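Local coordinates for protein exodeoxyribonuclease III (Neisseria meningitidis, PDB 2JC4) that probably removes nucleotides from the 3' ends of double-stranded DNA during DNA repair, as a metal-dependent 3'-5' exonuclease of the AP/ExoA family, at residues R89-A94 and R100-Y105; S187-Q190 and A196-T199; N9-R14 and K41-A46; E237-E242 and D246-T251. All coordinates share one frame; numbering follows the deposited sequence.

Interaction 1: R89-A94 and R100-Y105; sequences RRVIAA and RVINVY
Backbone hydrogen bonds carry most of the polar contact between Arg-90 to Ala-94 and Arg-100 to Tyr-105, whose strand portions 91-94 and 100-105 run antiparallel at 169°. Ile-92 and Asn-103 form one hydrogen-bonded pair, with Asn-103 N to Ile-92 O at 2.8 Å. Ala-94 and Val-101 form the next, and a further bond from Tyr-105 N to Arg-90 O continues the ladder past the start of strand 91-96. CA-H groups of the intervening non-hydrogen-bonded residues approach carbonyl oxygens of the neighbouring positions, most closely Ala-93 CA to Val-101 O at 3.1 Å.

The pairing is a beta hairpin of strands 91-96 and 99-105, placed inside one of the two sheets of the DNase I-like fold. Apolar contacts lie on the face bearing Val-91, Ala-93, Ile-102 and Val-104, where Ala-93 CB meets Ile-102 CG1 at 3.9 Å and helix 115-135 packs against Val-104. On the other face the side chains of Ile-92 and Asn-103 cross at a slant, CG2 of Ile-92 touching CB and ND2 of Asn-103, whose amide is held at its two ends by Gln-33 and the carbonyl of Leu-32.

Two arginines add side-chain contacts. Arg-90, extended from CG to NE, lays its guanidinium beside the Tyr-105 ring, the planes 21° apart, and NH1 donates to Tyr-105 O at 2.8 Å from well above the carbonyl plane. Arg-90 NH2 and Tyr-105 OH also share a water, each 3.0 Å from it; this tyrosine is a predicted active-site residue. Arg-100 bends at chi2 (60°), bringing one guanidinium face over Ala-93 CB while NE forms a salt bridge with Glu-134.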
loop_
_atom_site.group_PDB
_atom_site.type_symbol
_atom_site.label_atom_id
_atom_site.label_comp_id
_atom_site.label_asym_id
_atom_site.label_seq_id
_atom_site.Cartn_x
_atom_site.Cartn_y
_atom_site.Cartn_z
ATOM N N ARG A 89 -7.226 0.881 12.111
ATOM C CA ARG A 89 -5.982 1.621 11.872
ATOM C C ARG A 89 -5.517 1.379 10.436
ATOM O O ARG A 89 -4.860 0.399 10.159
ATOM C CB ARG A 89 -4.934 1.220 12.908
ATOM C CG ARG A 89 -5.374 1.499 14.362
ATOM C CD ARG A 89 -5.985 2.920 14.495
ATOM N NE ARG A 89 -6.008 3.385 15.895
ATOM C CZ ARG A 89 -6.856 4.299 16.387
ATOM N NH1 ARG A 89 -7.787 4.882 15.617
ATOM N NH2 ARG A 89 -6.787 4.630 17.684
ATOM N N ARG A 90 -5.876 2.306 9.537
ATOM C CA ARG A 90 -5.731 2.063 8.067
ATOM C C ARG A 90 -5.052 3.150 7.277
ATOM O O ARG A 90 -4.692 2.917 6.123
ATOM C CB ARG A 90 -7.104 1.880 7.449
ATOM C CG ARG A 90 -7.758 0.575 7.882
ATOM C CD ARG A 90 -9.077 0.448 7.226
ATOM N NE ARG A 90 -9.705 -0.841 7.543
ATOM C CZ ARG A 90 -9.443 -1.990 6.912
ATOM N NH1 ARG A 90 -8.487 -2.026 5.966
ATOM N NH2 ARG A 90 -10.101 -3.107 7.261
ATOM N N VAL A 91 -4.913 4.352 7.863
ATOM C CA VAL A 91 -4.363 5.512 7.112
ATOM C C VAL A 91 -3.380 6.274 8.018
ATOM O O VAL A 91 -3.724 6.706 9.135
ATOM C CB VAL A 91 -5.492 6.479 6.659
ATOM C CG1 VAL A 91 -4.940 7.669 5.822
ATOM C CG2 VAL A 91 -6.595 5.745 5.883
ATOM N N ILE A 92 -2.155 6.420 7.537
ATOM C CA ILE A 92 -1.194 7.293 8.184
ATOM C C ILE A 92 -0.502 8.086 7.091
ATOM O O ILE A 92 -0.188 7.554 6.020
ATOM C CB ILE A 92 -0.169 6.476 9.057
ATOM C CG1 ILE A 92 0.696 7.435 9.896
ATOM C CG2 ILE A 92 0.690 5.478 8.206
ATOM C CD1 ILE A 92 1.535 6.719 10.968
ATOM N N ALA A 93 -0.288 9.372 7.345
ATOM C CA ALA A 93 0.408 10.227 6.374
ATOM C C ALA A 93 1.520 11.021 7.057
ATOM O O ALA A 93 1.452 11.306 8.247
ATOM C CB ALA A 93 -0.575 11.179 5.670
ATOM N N ALA A 94 2.531 11.402 6.299
ATOM C CA ALA A 94 3.563 12.253 6.865
ATOM C C ALA A 94 4.328 12.824 5.698
ATOM O O ALA A 94 4.253 12.281 4.609
ATOM C CB ALA A 94 4.486 11.469 7.763
ATOM N N ARG A 100 4.844 14.323 0.389
ATOM C CA ARG A 100 3.724 13.918 1.234
ATOM C C ARG A 100 3.447 12.447 0.921
ATOM O O ARG A 100 3.108 12.109 -0.226
ATOM C CB ARG A 100 2.482 14.770 0.917
ATOM C CG ARG A 100 1.343 14.591 1.896
ATOM C CD ARG A 100 1.775 14.977 3.334
ATOM N NE ARG A 100 0.632 14.984 4.235
ATOM C CZ ARG A 100 0.704 15.107 5.560
ATOM N NH1 ARG A 100 1.878 15.244 6.164
ATOM N NH2 ARG A 100 -0.417 15.082 6.275
ATOM N N VAL A 101 3.556 11.598 1.948
ATOM C CA VAL A 101 3.382 10.166 1.786
ATOM C C VAL A 101 2.079 9.797 2.497
ATOM O O VAL A 101 1.937 10.011 3.672
ATOM C CB VAL A 101 4.557 9.408 2.407
ATOM C CG1 VAL A 101 4.313 7.861 2.429
ATOM C CG2 VAL A 101 5.839 9.754 1.665
ATOM N N ILE A 102 1.114 9.267 1.770
ATOM C CA ILE A 102 -0.106 8.763 2.420
ATOM C C ILE A 102 -0.152 7.235 2.280
ATOM O O ILE A 102 -0.330 6.743 1.176
ATOM C CB ILE A 102 -1.385 9.446 1.806
ATOM C CG1 ILE A 102 -1.226 10.993 1.825
ATOM C CG2 ILE A 102 -2.674 8.899 2.468
ATOM C CD1 ILE A 102 -2.328 11.752 1.053
ATOM N N ASN A 103 -0.004 6.498 3.396
ATOM C CA ASN A 103 0.018 5.040 3.388
ATOM C C ASN A 103 -1.371 4.514 3.776
ATOM O O ASN A 103 -1.921 4.908 4.806
ATOM C CB ASN A 103 1.064 4.573 4.406
ATOM C CG ASN A 103 1.115 3.062 4.585
ATOM O OD1 ASN A 103 0.694 2.296 3.712
ATOM N ND2 ASN A 103 1.680 2.624 5.723
ATOM N N VAL A 104 -1.911 3.604 2.972
ATOM C CA VAL A 104 -3.230 3.049 3.197
ATOM C C VAL A 104 -3.204 1.518 3.264
ATOM O O VAL A 104 -2.529 0.850 2.479
ATOM C CB VAL A 104 -4.227 3.519 2.071
ATOM C CG1 VAL A 104 -4.603 4.977 2.266
ATOM C CG2 VAL A 104 -3.669 3.251 0.588
ATOM N N TYR A 105 -3.945 0.981 4.212
ATOM C CA TYR A 105 -4.319 -0.414 4.178
ATOM C C TYR A 105 -5.842 -0.397 3.957
ATOM O O TYR A 105 -6.614 -0.218 4.916
ATOM C CB TYR A 105 -3.934 -1.152 5.494
ATOM C CG TYR A 105 -4.569 -2.515 5.491
ATOM C CD1 TYR A 105 -4.430 -3.340 4.371
ATOM C CD2 TYR A 105 -5.383 -2.957 6.560
ATOM C CE1 TYR A 105 -5.057 -4.608 4.317
ATOM C CE2 TYR A 105 -5.999 -4.238 6.513
ATOM C CZ TYR A 105 -5.842 -5.026 5.375
ATOM O OH TYR A 105 -6.470 -6.256 5.256
HETATM O O HOH W 1 -9.311 -5.322 5.367
#

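Interaction 2: S187-Q190 and A196-T199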
loop_
_atom_site.group_PDB
_atom_site.type_symbol
_atom_site.label_atom_id
_atom_site.label_comp_id
_atom_site.label_asym_id
_atom_site.label_seq_id
_atom_site.Cartn_x
_atom_site.Cartn_y
_atom_site.Cartn_z
ATOM N N SER A 187 1.382 4.570 -10.991
ATOM C CA SER A 187 2.789 4.592 -11.432
ATOM C C SER A 187 3.233 3.346 -12.193
ATOM O O SER A 187 3.909 3.449 -13.226
ATOM C CB SER A 187 3.758 4.896 -10.299
ATOM O OG SER A 187 3.875 3.838 -9.373
ATOM N N LEU A 188 2.867 2.164 -11.695
ATOM C CA LEU A 188 3.321 0.929 -12.347
ATOM C C LEU A 188 2.878 0.902 -13.829
ATOM O O LEU A 188 3.656 0.489 -14.711
ATOM C CB LEU A 188 2.789 -0.293 -11.592
ATOM C CG LEU A 188 3.344 -1.649 -12.063
ATOM C CD1 LEU A 188 3.574 -2.612 -10.864
ATOM C CD2 LEU A 188 2.444 -2.248 -13.119
ATOM N N ARG A 189 1.656 1.357 -14.112
ATOM C CA ARG A 189 1.142 1.323 -15.495
ATOM C C ARG A 189 1.693 2.447 -16.380
ATOM O O ARG A 189 1.691 2.343 -17.615
ATOM C CB ARG A 189 -0.393 1.290 -15.530
ATOM C CG ARG A 189 -1.019 -0.047 -15.116
ATOM C CD ARG A 189 -0.601 -1.148 -16.061
ATOM N NE ARG A 189 -1.168 -2.447 -15.695
ATOM C CZ ARG A 189 -0.619 -3.622 -15.991
ATOM N NH1 ARG A 189 0.564 -3.659 -16.612
ATOM N NH2 ARG A 189 -1.214 -4.771 -15.613
ATOM N N GLN A 190 2.193 3.518 -15.769
ATOM C CA GLN A 190 2.951 4.496 -16.561
ATOM C C GLN A 190 4.232 3.843 -17.137
ATOM O O GLN A 190 4.511 3.971 -18.319
ATOM C CB GLN A 190 3.302 5.739 -15.748
ATOM C CG GLN A 190 4.304 6.656 -16.492
ATOM C CD GLN A 190 4.463 8.003 -15.830
ATOM O OE1 GLN A 190 3.480 8.611 -15.391
ATOM N NE2 GLN A 190 5.709 8.487 -15.753
ATOM N N ALA A 196 1.220 -8.734 -16.929
ATOM C CA ALA A 196 0.892 -9.068 -15.528
ATOM C C ALA A 196 2.009 -8.600 -14.590
ATOM O O ALA A 196 3.185 -8.922 -14.800
ATOM C CB ALA A 196 0.712 -10.578 -15.371
ATOM N N PHE A 197 1.616 -7.852 -13.556
ATOM C CA PHE A 197 2.479 -7.478 -12.449
ATOM C C PHE A 197 1.765 -7.724 -11.136
ATOM O O PHE A 197 1.500 -6.786 -10.369
ATOM C CB PHE A 197 2.935 -6.021 -12.570
ATOM C CG PHE A 197 3.870 -5.801 -13.731
ATOM C CD1 PHE A 197 3.353 -5.571 -15.014
ATOM C CD2 PHE A 197 5.258 -5.844 -13.551
ATOM C CE1 PHE A 197 4.208 -5.364 -16.116
ATOM C CE2 PHE A 197 6.126 -5.657 -14.636
ATOM C CZ PHE A 197 5.610 -5.420 -15.913
ATOM N N TYR A 198 1.450 -8.993 -10.858
ATOM C CA TYR A 198 0.719 -9.296 -9.607
ATOM C C TYR A 198 1.539 -9.018 -8.336
ATOM O O TYR A 198 2.765 -9.224 -8.303
ATOM C CB TYR A 198 0.285 -10.751 -9.585
ATOM C CG TYR A 198 -0.463 -11.192 -10.826
ATOM C CD1 TYR A 198 -1.447 -10.390 -11.405
ATOM C CD2 TYR A 198 -0.206 -12.427 -11.388
ATOM C CE1 TYR A 198 -2.173 -10.828 -12.526
ATOM C CE2 TYR A 198 -0.909 -12.855 -12.527
ATOM C CZ TYR A 198 -1.876 -12.043 -13.079
ATOM O OH TYR A 198 -2.561 -12.484 -14.191
ATOM N N THR A 199 0.856 -8.561 -7.278
ATOM C CA THR A 199 1.539 -8.210 -6.026
ATOM C C THR A 199 1.065 -9.056 -4.853
ATOM O O THR A 199 1.681 -9.015 -3.792
ATOM C CB THR A 199 1.276 -6.732 -5.671
ATOM O OG1 THR A 199 -0.112 -6.560 -5.440
ATOM C CG2 THR A 199 1.701 -5.780 -6.849
#
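Leu-188 places CG opposite its backbone N (chi1 -172°), which carries both methyl groups out from helix 187-191 to Phe-197. Arg-189, the next residue, turns back at chi2 (-62°), and the rest of its chain then extends to the same phenylalanine. CB of Phe-197 already points toward the helix from its backbone, and a chi1 of -68°, with CG anti to the carbonyl carbon, sets where the ring lies beyond it.

Both leucine methyls rest against CB of Phe-197: CD2 lies 3.8 Å from Phe-197 CB, and CD1 is 3.9 Å from that same carbon. CD2 also reaches the start of the ring, at 3.9 Å from Phe-197 CG, where the leucine crosses the aromatic side chain at a slant. This apolar junction joins the short helix to the irregular segment 196-199, two parts of the DNase I-like fold linked by only five residues. Leu-188 packs in addition on Val-232 of strand 229-234, and the ring of Phe-197 stacks with His-192 from the residues between the two segments.

Arg-189 approaches from the same side of the ring as Leu-188 CD2, lower and near CD1. Its guanidinium stands nearly upright to the phenyl plane, 80° from it, and NH1 comes within 3.7 Å of Phe-197 CD1. The polar end is engaged by other residues: NH1 bonds to the carbonyl of His-192 and NH2 to that of Gly-195, both from the connection between the segments, while Asp-155, from outside it, makes a salt bridge with NH2.

Interaction 3: N9-R14 and K41-A46; sequences NSLNVR and KFPAAA. With MG (magnesium ion), chain B.
Just beyond the metal-binding Asn-9 in sequence, the start of helix 11-23 packs against the turn that leads into helix 44-48. Leu-11 makes the contact, and its CD2 methyl does most of the touching: it lies 3.5 Å from Phe-42 CE1 and 3.6 Å from Pro-43 CD. With CG anti to the backbone N (chi1 -173°), Leu-11 reaches outward from the first turn of its helix, and the methyl settles where the aromatic and proline rings adjoin. Pro-43 CD itself lies over one face of the Phe-42 ring, toward its rim, and that ring stacks with Trp-56. Pro-43 is the centre of an inverse gamma turn and the N-cap residue of the following helix.

On the helix 11-23 side, Ser-10 is the N-cap, its OG accepting from Val-13 N at 3.3 Å. Arg-14 NH2 donates to Asn-9 O at 3.0 Å, reaching it from above the carbonyl plane and so gripping the backbone of the metal-binding residue. Asn-9 OD1 binds the magnesium ion at 2.5 Å. Four waters and Glu-34 complete the six-ligand shell, an octahedral type of site consistent with the metal centre of AP/ExoA nucleases.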
loop_
_atom_site.group_PDB
_atom_site.type_symbol
_atom_site.label_atom_id
_atom_site.label_comp_id
_atom_site.label_asym_id
_atom_site.label_seq_id
_atom_site.Cartn_x
_atom_site.Cartn_y
_atom_site.Cartn_z
ATOM N N ASN A 9 1.597 -8.748 6.407
ATOM C CA ASN A 9 0.768 -9.831 6.982
ATOM C C ASN A 9 1.252 -10.264 8.382
ATOM O O ASN A 9 1.527 -11.459 8.631
ATOM C CB ASN A 9 0.746 -11.054 6.037
ATOM C CG ASN A 9 -0.227 -12.111 6.490
ATOM O OD1 ASN A 9 -1.227 -11.787 7.098
ATOM N ND2 ASN A 9 0.057 -13.378 6.189
ATOM N N SER A 10 1.344 -9.276 9.266
ATOM C CA SER A 10 1.915 -9.325 10.636
ATOM C C SER A 10 3.397 -8.887 10.677
ATOM O O SER A 10 4.296 -9.590 10.153
ATOM C CB SER A 10 1.736 -10.672 11.364
ATOM O OG SER A 10 2.461 -10.558 12.591
ATOM N N LEU A 11 3.662 -7.746 11.309
ATOM C CA LEU A 11 5.057 -7.318 11.496
ATOM C C LEU A 11 5.832 -8.175 12.514
ATOM O O LEU A 11 7.051 -8.299 12.414
ATOM C CB LEU A 11 5.141 -5.836 11.885
ATOM C CG LEU A 11 6.541 -5.247 11.940
ATOM C CD1 LEU A 11 7.303 -5.467 10.640
ATOM C CD2 LEU A 11 6.466 -3.742 12.266
ATOM N N ASN A 12 5.128 -8.764 13.470
ATOM C CA ASN A 12 5.751 -9.732 14.389
ATOM C C ASN A 12 6.395 -10.850 13.575
ATOM O O ASN A 12 7.561 -11.202 13.773
ATOM C CB ASN A 12 4.710 -10.303 15.353
ATOM C CG ASN A 12 5.281 -10.571 16.763
ATOM O OD1 ASN A 12 6.493 -10.735 16.957
ATOM N ND2 ASN A 12 4.391 -10.593 17.754
ATOM N N VAL A 13 5.630 -11.398 12.633
ATOM C CA VAL A 13 6.141 -12.496 11.812
ATOM C C VAL A 13 7.251 -12.051 10.868
ATOM O O VAL A 13 8.259 -12.749 10.689
ATOM C CB VAL A 13 5.005 -13.155 11.014
ATOM C CG1 VAL A 13 5.552 -14.325 10.188
ATOM C CG2 VAL A 13 3.912 -13.628 11.971
ATOM N N ARG A 14 7.056 -10.902 10.235
ATOM C CA ARG A 14 7.899 -10.505 9.108
ATOM C C ARG A 14 9.072 -9.641 9.481
ATOM O O ARG A 14 9.834 -9.248 8.607
ATOM C CB ARG A 14 7.059 -9.736 8.060
ATOM C CG ARG A 14 7.211 -10.230 6.612
ATOM C CD ARG A 14 6.864 -11.698 6.462
ATOM N NE ARG A 14 5.455 -11.909 6.821
ATOM C CZ ARG A 14 4.862 -13.084 6.956
ATOM N NH1 ARG A 14 5.527 -14.215 6.739
ATOM N NH2 ARG A 14 3.575 -13.130 7.311
ATOM N N LYS A 41 3.075 -2.390 20.871
ATOM C CA LYS A 41 3.781 -3.632 20.541
ATOM C C LYS A 41 4.608 -3.531 19.231
ATOM O O LYS A 41 5.323 -4.462 18.843
ATOM C CB LYS A 41 2.805 -4.798 20.493
ATOM C CG LYS A 41 2.045 -5.031 21.801
ATOM C CD LYS A 41 2.880 -5.835 22.790
ATOM C CE LYS A 41 2.259 -5.866 24.184
ATOM N NZ LYS A 41 2.786 -4.732 25.024
ATOM N N PHE A 42 4.528 -2.384 18.575
ATOM C CA PHE A 42 5.329 -2.113 17.381
ATOM C C PHE A 42 6.810 -2.240 17.787
ATOM O O PHE A 42 7.196 -1.644 18.810
ATOM C CB PHE A 42 5.040 -0.692 16.886
ATOM C CG PHE A 42 5.734 -0.344 15.602
ATOM C CD1 PHE A 42 5.196 -0.744 14.369
ATOM C CD2 PHE A 42 6.933 0.363 15.613
ATOM C CE1 PHE A 42 5.839 -0.418 13.176
ATOM C CE2 PHE A 42 7.600 0.695 14.403
ATOM C CZ PHE A 42 7.055 0.302 13.198
ATOM N N PRO A 43 7.638 -2.983 16.994
ATOM C CA PRO A 43 9.068 -3.128 17.320
ATOM C C PRO A 43 9.910 -1.867 16.997
ATOM O O PRO A 43 10.894 -1.924 16.223
ATOM C CB PRO A 43 9.479 -4.348 16.479
ATOM C CG PRO A 43 8.636 -4.211 15.220
ATOM C CD PRO A 43 7.293 -3.746 15.763
ATOM N N ALA A 44 9.559 -0.749 17.631
ATOM C CA ALA A 44 10.201 0.539 17.347
ATOM C C ALA A 44 11.725 0.467 17.607
ATOM O O ALA A 44 12.535 0.857 16.768
ATOM C CB ALA A 44 9.544 1.676 18.170
ATOM N N ALA A 45 12.115 -0.090 18.745
ATOM C CA ALA A 45 13.541 -0.205 19.084
ATOM C C ALA A 45 14.323 -0.989 18.024
ATOM O O ALA A 45 15.389 -0.568 17.638
ATOM C CB ALA A 45 13.735 -0.834 20.493
ATOM N N ALA A 46 13.801 -2.122 17.558
ATOM C CA ALA A 46 14.513 -2.925 16.553
ATOM C C ALA A 46 14.821 -2.159 15.268
ATOM O O ALA A 46 15.870 -2.384 14.659
ATOM C CB ALA A 46 13.761 -4.220 16.228
HETATM MG MG MG B . -3.098 -10.870 5.681
HETATM O O HOH W 2 -3.290 -12.773 4.573
HETATM O O HOH W 3 -4.586 -9.905 4.390
HETATM O O HOH W 4 -4.636 -11.342 7.182
HETATM O O HOH W 5 -1.696 -9.995 4.183
#

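Interaction 4: E237-E242 and D246-T251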
loop_
_atom_site.group_PDB
_atom_site.type_symbol
_atom_site.label_atom_id
_atom_site.label_comp_id
_atom_site.label_asym_id
_atom_site.label_seq_id
_atom_site.Cartn_x
_atom_site.Cartn_y
_atom_site.Cartn_z
ATOM N N GLU A 237 11.641 -11.370 -5.300
ATOM C CA GLU A 237 12.679 -12.054 -4.498
ATOM C C GLU A 237 12.195 -12.208 -3.059
ATOM O O GLU A 237 12.281 -13.293 -2.469
ATOM C CB GLU A 237 13.999 -11.263 -4.513
ATOM C CG GLU A 237 14.589 -11.168 -5.915
ATOM C CD GLU A 237 15.847 -10.338 -5.971
ATOM O OE1 GLU A 237 16.657 -10.403 -5.005
ATOM O OE2 GLU A 237 16.013 -9.637 -6.999
ATOM N N THR A 238 11.649 -11.134 -2.514
ATOM C CA THR A 238 11.151 -11.108 -1.145
ATOM C C THR A 238 9.939 -12.038 -1.031
ATOM O O THR A 238 9.800 -12.744 -0.044
ATOM C CB THR A 238 10.807 -9.677 -0.695
ATOM O OG1 THR A 238 12.022 -8.913 -0.631
ATOM C CG2 THR A 238 10.180 -9.651 0.710
ATOM N N ARG A 239 9.061 -12.031 -2.045
ATOM C CA ARG A 239 7.890 -12.942 -2.076
ATOM C C ARG A 239 8.297 -14.436 -2.213
ATOM O O ARG A 239 7.553 -15.332 -1.814
ATOM C CB ARG A 239 6.947 -12.498 -3.213
ATOM C CG ARG A 239 5.578 -13.231 -3.311
ATOM C CD ARG A 239 4.854 -13.191 -1.997
ATOM N NE ARG A 239 3.608 -13.974 -2.011
ATOM C CZ ARG A 239 3.531 -15.277 -1.760
ATOM N NH1 ARG A 239 4.645 -16.017 -1.575
ATOM N NH2 ARG A 239 2.322 -15.850 -1.743
ATOM N N ALA A 240 9.498 -14.696 -2.755
ATOM C CA ALA A 240 10.015 -16.059 -2.944
ATOM C C ALA A 240 10.722 -16.610 -1.721
ATOM O O ALA A 240 11.161 -17.767 -1.736
ATOM C CB ALA A 240 10.985 -16.126 -4.174
ATOM N N LEU A 241 10.835 -15.822 -0.651
ATOM C CA LEU A 241 11.524 -16.289 0.571
ATOM C C LEU A 241 10.724 -17.331 1.328
ATOM O O LEU A 241 9.519 -17.484 1.108
ATOM C CB LEU A 241 11.798 -15.123 1.517
ATOM C CG LEU A 241 12.680 -13.995 0.963
ATOM C CD1 LEU A 241 12.674 -12.796 1.953
ATOM C CD2 LEU A 241 14.150 -14.469 0.611
ATOM N N GLU A 242 11.394 -18.075 2.208
ATOM C CA GLU A 242 10.701 -19.019 3.112
ATOM C C GLU A 242 9.835 -18.184 4.048
ATOM O O GLU A 242 10.212 -17.050 4.397
ATOM C CB GLU A 242 11.727 -19.844 3.925
ATOM N N ASP A 246 2.033 -12.964 2.004
ATOM C CA ASP A 246 1.297 -13.247 0.758
ATOM C C ASP A 246 1.401 -12.082 -0.252
ATOM O O ASP A 246 1.203 -12.286 -1.438
ATOM C CB ASP A 246 -0.165 -13.684 1.025
ATOM C CG ASP A 246 -0.939 -12.702 1.923
ATOM O OD1 ASP A 246 -0.345 -11.776 2.516
ATOM O OD2 ASP A 246 -2.172 -12.883 2.032
ATOM N N HIS A 247 1.717 -10.881 0.210
ATOM C CA HIS A 247 1.965 -9.739 -0.720
ATOM C C HIS A 247 3.466 -9.545 -0.903
ATOM O O HIS A 247 4.237 -9.736 0.035
ATOM C CB HIS A 247 1.421 -8.410 -0.157
ATOM C CG HIS A 247 -0.073 -8.360 0.016
ATOM N ND1 HIS A 247 -0.873 -7.535 -0.741
ATOM C CD2 HIS A 247 -0.898 -8.971 0.903
ATOM C CE1 HIS A 247 -2.137 -7.681 -0.369
ATOM N NE2 HIS A 247 -2.176 -8.540 0.635
ATOM N N ALA A 248 3.851 -9.078 -2.094
ATOM C CA ALA A 248 5.218 -8.701 -2.414
ATOM C C ALA A 248 5.369 -7.189 -2.230
ATOM O O ALA A 248 4.403 -6.445 -2.477
ATOM C CB ALA A 248 5.520 -9.057 -3.897
ATOM N N PRO A 249 6.571 -6.734 -1.825
ATOM C CA PRO A 249 6.798 -5.283 -1.778
ATOM C C PRO A 249 6.683 -4.730 -3.182
ATOM O O PRO A 249 6.922 -5.459 -4.155
ATOM C CB PRO A 249 8.258 -5.147 -1.298
ATOM C CG PRO A 249 8.645 -6.520 -0.690
ATOM C CD PRO A 249 7.751 -7.533 -1.405
ATOM N N VAL A 250 6.297 -3.458 -3.302
ATOM C CA VAL A 250 6.276 -2.790 -4.601
ATOM C C VAL A 250 7.140 -1.543 -4.396
ATOM O O VAL A 250 6.973 -0.856 -3.392
ATOM C CB VAL A 250 4.840 -2.369 -5.035
ATOM C CG1 VAL A 250 4.892 -1.589 -6.370
ATOM C CG2 VAL A 250 3.909 -3.617 -5.155
ATOM N N THR A 251 8.029 -1.261 -5.337
ATOM C CA THR A 251 8.922 -0.111 -5.225
ATOM C C THR A 251 8.816 0.825 -6.449
ATOM O O THR A 251 8.858 0.374 -7.601
ATOM C CB THR A 251 10.379 -0.601 -5.023
ATOM O OG1 THR A 251 10.457 -1.374 -3.831
ATOM C CG2 THR A 251 11.363 0.594 -4.898
#
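The segment 246-251 runs from the metal-binding Asp-246 and the predicted active-site His-247 into strand 250-254, a strand of one sheet of the DNase I-like fold, and short helix 236-239 packs across its beginning. Thr-238 and Arg-239 make the contact from the helix. The threonine sets its CB and CG2 obliquely against the proline ring, with CG2 3.8 Å from Pro-249 CG, while its hydroxyl bonds to Asp-235. Pro-249 also rests on Trp-6 of strand 2-7, so the ring is packed by the helix and the neighbouring strand.

Arg-239 begins with an apolar touch, its CB 3.8 Å from Ala-248 CB. Its chain then bends at chi2 (53°) and passes along the backbone of His-247 toward Asp-246. The side chains of these two residues point away from the helix: His-247 ND1 bonds to Asp-217, and the Asp-246 carboxylate lies near the bound magnesium ion. Arg-239 grips main-chain atoms instead, its NH2 bonding to the carbonyl of Phe-201. Across the contact itself, Arg-239 NE makes a weak hydrogen bond to Asp-246 O at 3.0 Å, the oxygen lying at the edge of the guanidinium near its plane.

Overall arrangement
Along the chain the order is interaction 3, interaction 1, interaction 2 and interaction 4, each closing before the next opens. Interaction 1 lies within one six-stranded sheet, and the strand 250-254 of interaction 4 belongs to the other. The centres of these two are 21 Å apart on opposite sides of the chain's centre, yet their nearest atoms come to about 6 Å. Interaction 4 touches interaction 2, where Thr-199 O lies 2.8 Å from Ala-248 N in a probable hydrogen bond, and interaction 3, where Asn-9 CB packs on Asp-246 OD1. Segments distant in sequence thus bring Asn-9, Tyr-105, Asp-246 and His-247 around what is probably a shared metal-dependent active site.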